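Putative outer membrane protein (LpxR) (Salmonella typhimurium, PDB 3FID) removes acyl chains from lipid A as an outer-membrane deacylase, thereby modifying lipopolysaccharide. Local coordinates at residues A[56-61]-A[82-87]; A[5-10]-A[35-40]; A[108-113]-A[137-142]. All coordinates share one frame; numbering follows the deposited sequence.

Contact 1 of 3, residues A[56-61]-A[82-87]; sequences AQDIYS and FLHTGL. With ZN (zinc ion), chain E.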
# COMPACT_ATOMS: atom_id res chain seq x y z
N ALA A 56 1.10 -10.79 -3.49
CA ALA A 56 1.29 -10.05 -2.24
C ALA A 56 0.43 -10.61 -1.11
O ALA A 56 -0.59 -11.27 -1.36
CB ALA A 56 0.97 -8.57 -2.48
N GLN A 57 0.86 -10.35 0.12
CA GLN A 57 0.08 -10.67 1.32
C GLN A 57 0.14 -9.48 2.27
O GLN A 57 1.22 -9.00 2.63
CB GLN A 57 0.61 -11.92 2.03
CG GLN A 57 -0.38 -12.45 3.12
CD GLN A 57 0.31 -13.23 4.23
OE1 GLN A 57 1.38 -12.85 4.71
NE2 GLN A 57 -0.30 -14.34 4.63
N ASP A 58 -1.03 -8.99 2.66
CA ASP A 58 -1.12 -7.91 3.63
C ASP A 58 -1.92 -8.37 4.84
O ASP A 58 -2.91 -9.07 4.67
CB ASP A 58 -1.79 -6.73 2.97
CG ASP A 58 -0.94 -6.18 1.86
OD1 ASP A 58 0.22 -5.81 2.16
OD2 ASP A 58 -1.43 -6.18 0.71
N ILE A 59 -1.44 -8.00 6.03
CA ILE A 59 -1.97 -8.50 7.31
C ILE A 59 -2.41 -7.28 8.13
O ILE A 59 -1.67 -6.28 8.22
CB ILE A 59 -0.89 -9.29 8.07
CG1 ILE A 59 -0.33 -10.43 7.17
CG2 ILE A 59 -1.45 -9.89 9.43
CD1 ILE A 59 0.73 -11.28 7.88
N TYR A 60 -3.63 -7.38 8.69
CA TYR A 60 -4.30 -6.30 9.41
C TYR A 60 -4.62 -6.79 10.81
O TYR A 60 -4.84 -7.99 11.00
CB TYR A 60 -5.59 -5.84 8.68
CG TYR A 60 -5.23 -5.33 7.30
CD1 TYR A 60 -4.71 -4.05 7.14
CD2 TYR A 60 -5.33 -6.16 6.18
CE1 TYR A 60 -4.30 -3.58 5.87
CE2 TYR A 60 -4.93 -5.70 4.90
CZ TYR A 60 -4.42 -4.41 4.77
OH TYR A 60 -4.02 -3.92 3.55
N SER A 61 -4.62 -5.86 11.76
CA SER A 61 -4.51 -6.23 13.20
C SER A 61 -5.33 -5.25 14.07
O SER A 61 -5.47 -4.07 13.70
CB SER A 61 -3.03 -6.18 13.63
OG SER A 61 -2.87 -6.52 15.02
N PHE A 82 -5.12 -10.33 3.51
CA PHE A 82 -5.53 -10.21 2.13
C PHE A 82 -4.36 -10.78 1.30
O PHE A 82 -3.27 -10.26 1.34
CB PHE A 82 -5.75 -8.72 1.84
CG PHE A 82 -6.05 -8.39 0.39
CD1 PHE A 82 -6.79 -9.25 -0.42
CD2 PHE A 82 -5.64 -7.16 -0.12
CE1 PHE A 82 -7.11 -8.90 -1.73
CE2 PHE A 82 -5.94 -6.80 -1.43
CZ PHE A 82 -6.68 -7.67 -2.24
N LEU A 83 -4.62 -11.88 0.59
CA LEU A 83 -3.60 -12.52 -0.27
C LEU A 83 -4.04 -12.32 -1.72
O LEU A 83 -5.18 -12.60 -2.05
CB LEU A 83 -3.55 -14.02 0.02
CG LEU A 83 -2.59 -14.86 -0.82
CD1 LEU A 83 -1.07 -14.61 -0.52
CD2 LEU A 83 -2.99 -16.30 -0.51
N HIS A 84 -3.16 -11.79 -2.56
CA HIS A 84 -3.65 -11.34 -3.88
C HIS A 84 -2.60 -11.45 -4.97
O HIS A 84 -1.41 -11.45 -4.70
CB HIS A 84 -4.23 -9.92 -3.82
CG HIS A 84 -3.39 -8.92 -3.07
ND1 HIS A 84 -2.80 -7.84 -3.68
CD2 HIS A 84 -3.06 -8.84 -1.76
CE1 HIS A 84 -2.15 -7.12 -2.77
NE2 HIS A 84 -2.28 -7.72 -1.60
N THR A 85 -3.06 -11.59 -6.21
CA THR A 85 -2.16 -11.61 -7.33
C THR A 85 -2.87 -10.86 -8.43
O THR A 85 -4.08 -10.87 -8.49
CB THR A 85 -1.76 -13.06 -7.77
OG1 THR A 85 -0.86 -13.00 -8.88
CG2 THR A 85 -2.97 -13.92 -8.13
N GLY A 86 -2.13 -10.23 -9.33
CA GLY A 86 -2.83 -9.64 -10.44
C GLY A 86 -1.93 -9.15 -11.55
O GLY A 86 -0.73 -9.36 -11.51
N LEU A 87 -2.54 -8.46 -12.50
CA LEU A 87 -1.88 -7.91 -13.65
C LEU A 87 -2.32 -6.46 -13.78
O LEU A 87 -3.46 -6.11 -13.44
CB LEU A 87 -2.35 -8.66 -14.90
CG LEU A 87 -1.83 -10.08 -15.10
CD1 LEU A 87 -2.69 -10.78 -16.15
CD2 LEU A 87 -0.34 -10.05 -15.50
ZN ZN E . -2.73 -7.05 -5.62
O HOH W 1 -2.94 -4.82 -5.26

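Contact 2 of 3, residues A[5-10]-A[35-40]; sequences ISVAND and AGLFLG. With ZN (zinc ion), chain G.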
# COMPACT_ATOMS: atom_id res chain seq x y z
N ILE A 5 10.91 -6.21 -4.69
CA ILE A 5 10.47 -6.81 -3.43
C ILE A 5 10.10 -5.65 -2.52
O ILE A 5 10.89 -4.72 -2.37
CB ILE A 5 11.64 -7.55 -2.73
CG1 ILE A 5 12.41 -8.41 -3.75
CG2 ILE A 5 11.14 -8.35 -1.48
CD1 ILE A 5 12.10 -9.90 -3.70
N SER A 6 8.94 -5.70 -1.87
CA SER A 6 8.60 -4.62 -0.95
C SER A 6 8.08 -5.20 0.37
O SER A 6 7.27 -6.13 0.38
CB SER A 6 7.58 -3.66 -1.57
OG SER A 6 7.23 -2.61 -0.65
N VAL A 7 8.58 -4.65 1.46
CA VAL A 7 8.19 -5.05 2.82
C VAL A 7 7.54 -3.82 3.51
O VAL A 7 8.15 -2.74 3.55
CB VAL A 7 9.43 -5.58 3.60
CG1 VAL A 7 9.13 -5.88 5.09
CG2 VAL A 7 10.01 -6.85 2.92
N ALA A 8 6.32 -3.99 4.02
CA ALA A 8 5.65 -2.94 4.82
C ALA A 8 5.61 -3.39 6.27
O ALA A 8 5.42 -4.57 6.54
CB ALA A 8 4.26 -2.68 4.33
N ASN A 9 5.81 -2.44 7.18
CA ASN A 9 5.76 -2.73 8.60
C ASN A 9 5.27 -1.47 9.35
O ASN A 9 5.66 -0.34 9.02
CB ASN A 9 7.15 -3.17 9.10
CG ASN A 9 7.09 -4.03 10.38
OD1 ASN A 9 6.20 -3.87 11.24
ND2 ASN A 9 8.05 -4.93 10.51
N ASP A 10 4.42 -1.67 10.36
CA ASP A 10 4.07 -0.56 11.23
C ASP A 10 5.24 -0.21 12.17
O ASP A 10 5.35 0.94 12.63
CB ASP A 10 2.76 -0.81 12.01
CG ASP A 10 2.85 -1.99 12.94
OD1 ASP A 10 2.50 -1.85 14.12
OD2 ASP A 10 3.24 -3.07 12.52
N ALA A 35 1.73 -5.91 8.59
CA ALA A 35 2.79 -6.39 7.73
C ALA A 35 2.35 -6.43 6.29
O ALA A 35 1.20 -6.72 5.98
CB ALA A 35 3.24 -7.83 8.17
N GLY A 36 3.30 -6.19 5.38
CA GLY A 36 3.06 -6.44 3.97
C GLY A 36 4.27 -7.10 3.34
O GLY A 36 5.42 -6.80 3.71
N LEU A 37 4.01 -8.02 2.42
CA LEU A 37 5.05 -8.59 1.52
C LEU A 37 4.51 -8.53 0.10
O LEU A 37 3.34 -8.86 -0.14
CB LEU A 37 5.38 -10.05 1.87
CG LEU A 37 6.67 -10.57 1.16
CD1 LEU A 37 7.87 -9.62 1.30
CD2 LEU A 37 7.07 -11.97 1.65
N PHE A 38 5.37 -8.12 -0.83
CA PHE A 38 4.97 -7.92 -2.22
C PHE A 38 6.17 -8.27 -3.10
O PHE A 38 7.30 -7.87 -2.81
CB PHE A 38 4.52 -6.44 -2.42
CG PHE A 38 4.32 -6.01 -3.85
CD1 PHE A 38 5.41 -5.70 -4.66
CD2 PHE A 38 3.03 -5.83 -4.37
CE1 PHE A 38 5.24 -5.28 -5.99
CE2 PHE A 38 2.83 -5.39 -5.72
CZ PHE A 38 3.96 -5.13 -6.53
N LEU A 39 5.92 -9.03 -4.16
CA LEU A 39 6.93 -9.34 -5.17
C LEU A 39 6.28 -9.04 -6.50
O LEU A 39 5.13 -9.45 -6.76
CB LEU A 39 7.37 -10.81 -5.06
CG LEU A 39 8.47 -11.38 -5.96
CD1 LEU A 39 9.80 -10.63 -5.86
CD2 LEU A 39 8.70 -12.88 -5.66
N GLY A 40 6.96 -8.26 -7.33
CA GLY A 40 6.34 -7.83 -8.58
C GLY A 40 7.34 -7.76 -9.73
O GLY A 40 8.54 -7.64 -9.52
ZN ZN G . 3.07 -5.37 12.44

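Contact 3 of 3, residues A[108-113]-A[137-142]; sequences IGPDAG and IENRYG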
# COMPACT_ATOMS: atom_id res chain seq x y z
N ILE A 108 -9.71 -12.61 1.25
CA ILE A 108 -9.55 -12.13 2.63
C ILE A 108 -10.22 -13.19 3.50
O ILE A 108 -11.38 -13.55 3.25
CB ILE A 108 -10.25 -10.76 2.84
CG1 ILE A 108 -9.57 -9.68 1.97
CG2 ILE A 108 -10.22 -10.37 4.30
CD1 ILE A 108 -10.40 -8.38 1.81
N GLY A 109 -9.51 -13.67 4.51
CA GLY A 109 -10.03 -14.75 5.36
C GLY A 109 -8.89 -15.64 5.80
O GLY A 109 -7.73 -15.35 5.49
N PRO A 110 -9.19 -16.71 6.56
CA PRO A 110 -8.13 -17.65 6.96
C PRO A 110 -7.27 -18.18 5.78
O PRO A 110 -6.07 -18.39 5.94
CB PRO A 110 -8.93 -18.79 7.60
CG PRO A 110 -10.12 -18.14 8.13
CD PRO A 110 -10.51 -17.08 7.13
N ASP A 111 -7.87 -18.37 4.61
CA ASP A 111 -7.17 -18.85 3.40
C ASP A 111 -6.05 -17.90 2.92
O ASP A 111 -5.16 -18.33 2.20
CB ASP A 111 -8.15 -19.10 2.25
CG ASP A 111 -9.08 -20.29 2.53
OD1 ASP A 111 -9.00 -20.85 3.66
OD2 ASP A 111 -9.89 -20.64 1.63
N ALA A 112 -6.10 -16.64 3.36
CA ALA A 112 -5.05 -15.68 3.00
C ALA A 112 -3.74 -15.93 3.75
O ALA A 112 -2.69 -15.40 3.39
CB ALA A 112 -5.56 -14.24 3.21
N GLY A 113 -3.81 -16.72 4.83
CA GLY A 113 -2.60 -17.22 5.54
C GLY A 113 -1.96 -16.27 6.54
O GLY A 113 -0.77 -16.42 6.87
N ILE A 137 -11.38 -12.47 10.47
CA ILE A 137 -12.40 -12.33 9.43
C ILE A 137 -12.48 -13.60 8.57
O ILE A 137 -11.47 -14.13 8.13
CB ILE A 137 -12.17 -11.06 8.53
CG1 ILE A 137 -12.14 -9.78 9.41
CG2 ILE A 137 -13.23 -10.95 7.43
CD1 ILE A 137 -13.45 -9.46 10.19
N GLU A 138 -13.70 -14.07 8.33
CA GLU A 138 -13.95 -15.29 7.55
C GLU A 138 -13.74 -15.11 6.04
O GLU A 138 -13.81 -13.97 5.53
CB GLU A 138 -15.38 -15.76 7.79
CG GLU A 138 -16.43 -14.94 7.05
CD GLU A 138 -17.86 -15.36 7.42
OE1 GLU A 138 -18.80 -14.64 7.04
OE2 GLU A 138 -18.03 -16.38 8.10
N ASN A 139 -13.54 -16.22 5.33
CA ASN A 139 -13.19 -16.21 3.90
C ASN A 139 -14.20 -15.49 3.01
O ASN A 139 -15.41 -15.71 3.14
CB ASN A 139 -12.99 -17.63 3.36
CG ASN A 139 -11.71 -18.29 3.84
OD1 ASN A 139 -10.65 -17.67 3.88
ND2 ASN A 139 -11.80 -19.58 4.21
N ARG A 140 -13.68 -14.64 2.13
CA ARG A 140 -14.41 -14.20 0.96
C ARG A 140 -13.39 -14.08 -0.15
O ARG A 140 -12.39 -13.39 -0.01
CB ARG A 140 -15.14 -12.88 1.14
CG ARG A 140 -15.84 -12.47 -0.15
CD ARG A 140 -16.55 -11.17 -0.06
NE ARG A 140 -17.69 -11.21 0.85
CZ ARG A 140 -18.45 -10.15 1.10
NH1 ARG A 140 -18.18 -8.97 0.50
NH2 ARG A 140 -19.47 -10.24 1.94
N TYR A 141 -13.63 -14.82 -1.24
CA TYR A 141 -12.78 -14.82 -2.42
C TYR A 141 -13.34 -13.76 -3.31
O TYR A 141 -14.56 -13.53 -3.31
CB TYR A 141 -12.85 -16.17 -3.13
CG TYR A 141 -11.90 -17.17 -2.54
CD1 TYR A 141 -10.63 -17.34 -3.07
CD2 TYR A 141 -12.27 -17.93 -1.42
CE1 TYR A 141 -9.71 -18.24 -2.50
CE2 TYR A 141 -11.38 -18.84 -0.86
CZ TYR A 141 -10.10 -18.99 -1.41
OH TYR A 141 -9.22 -19.88 -0.86
N GLY A 142 -12.48 -13.10 -4.07
CA GLY A 142 -12.99 -12.05 -4.93
C GLY A 142 -11.97 -11.48 -5.88
O GLY A 142 -10.91 -12.06 -6.09

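Contact 1 of 3, residues A[56-61]-A[82-87]
Phe82 faces Asp58 across two neighbouring antiparallel strands of the LpxR outer-membrane beta-barrel, a hydrogen-bonded pair closed by Phe82 N to Asp58 O and Asp58 N to Phe82 O. The Phe82 ring lies on the same face of the sheet as Asp58, Ala56 and His84, and CD2 of His84 sits over the centre of the Phe82 ring. Leu83 forms the next, non-hydrogen-bonded pair with Gln57 and turns to the other face, where its CD1 meets Gln57 CB at 4.1 Å; the Gln57 amide reaches away to the carbonyl of Ala112. His84 CG is placed between the backbone N and carbonyl carbon (chi1 46°), which brings the ring over Ala56, whose CB makes a CH-pi contact 3.7 Å from the ring centroid. Phe82 covers the opposite face, so the imidazole is sandwiched. ND1 binds a zinc ion at 2.1 Å, a site completed by His54, Asp104 and water. The other ring nitrogen is fixed by Asp58, itself bound through OD1 to Tyr33 and Arg205. This second-shell carboxylate probably orients the imidazole: His84 NE2 donates to Asp58 OD2 at 2.9 Å, close to the ring plane of His84, but on the anti side of the carboxylate and 31° out of its plane.

Contact 2 of 3, residues A[5-10]-A[35-40]
Ser6 CB, from the opposite strand, approaches the Phe38 ring obliquely, and the His54 ring lies against it at about 15°, nearly parallel. Phe38 CG stands anti to its backbone N (chi1 170°), on the face of the sheet that also carries Ser6 and Ala8; Ser6 OG bonds Asp291 on the other neighbouring strand. Ser6 and Phe38 form a hydrogen-bonded pair in which Ser6 N reaches Phe38 O at 2.9 Å, while the return bond from Phe38 N to Ser6 O is bent to 130° and weak. Further along, Ala8 and Gly36 exchange two bonds with each donor above the carbonyl plane, and their CA atoms come within 4.4 Å. With no side chain on Gly36, Ala8 CB can settle 3.8 Å from Gly36 N. On the other face Ile5, Val7, Leu37 and Leu39 form an aliphatic surface. Ile5 and Leu39 lie side by side, and Val7 CG2 meets Leu37 CD1 at 3.9 Å where those two side chains cross. Just past the strand end, Asp10 OD2 binds a zinc ion at 2.3 Å, shared with the carbonyl oxygen of Thr34. Antiparallel neighbours with an aliphatic, probably lipid-facing surface and an inner face of small, polar and aromatic residues fit a transmembrane beta-barrel.

Contact 3 of 3, residues A[108-113]-A[137-142]
Asp111 receives the hydroxyl of Tyr141, with OH to OD2 at 2.7 Å, and its own backbone N donates to the side-chain oxygen of Asn139, fastening a short 3-10 turn to the start of a barrel strand. The hydroxyl comes to the anti side of the carboxylate, 19° out of its plane. The Asn139 bond, 3.0 Å from Asp111 N to OD1, is more regular: Asp111 N lies in the plane of the Asn139 carbonyl, on a lone pair of OD1. Asn139 has CG beside its backbone N (chi1 -73°), and the Asp111 and Asn139 side chains cross at about a right angle, their planar ends 49° apart. Where the strands begin to pair, Ile108 and Arg140 form one antiparallel hydrogen-bonded pair, Arg140 N to Ile108 O being 2.8 Å. Arg140 leads its guanidinium away to the carbonyl of Asn174. Gly109 marks the departure from the strand: its positive phi and missing side chain let Asn139 OD1 come close to Gly109 C, and its CA makes a C-H...O contact with Ile137 O. The turn then closes through Ala112 N to Gly109 O. The apolar contact across the segments is Ile108 CG2 to Ile137 CG2 at 4.4 Å. Tyr232, from the helix 232-235, covers Ile108, Ile137 and Arg140. Pro110 CD lies 3.3 Å from both Ile137 O and Asn139 OD1.

Along the chain the contacts follow in series, contact 2 closing before contact 1 opens and contact 1 before contact 3. Contacts 1 and 2 are consecutive seams of the barrel wall, with centres about 9 Å apart: strands 33-44 and 49-60 are neighbours, and Gln57 N reaches Leu37 O at 2.9 Å. Each holds a zinc-binding residue, His84 and Asp10. The centres of contacts 1 and 3 are about 10 Å apart, and Phe82 CD1 packs on Ile108 CG1 at 3.7 Å. Contacts 2 and 3 do not touch; their centres are about 19 Å apart. Contact 3 joins the end of strand 97-108 to the start of strand 140-157, with helix 114-125 between its segments.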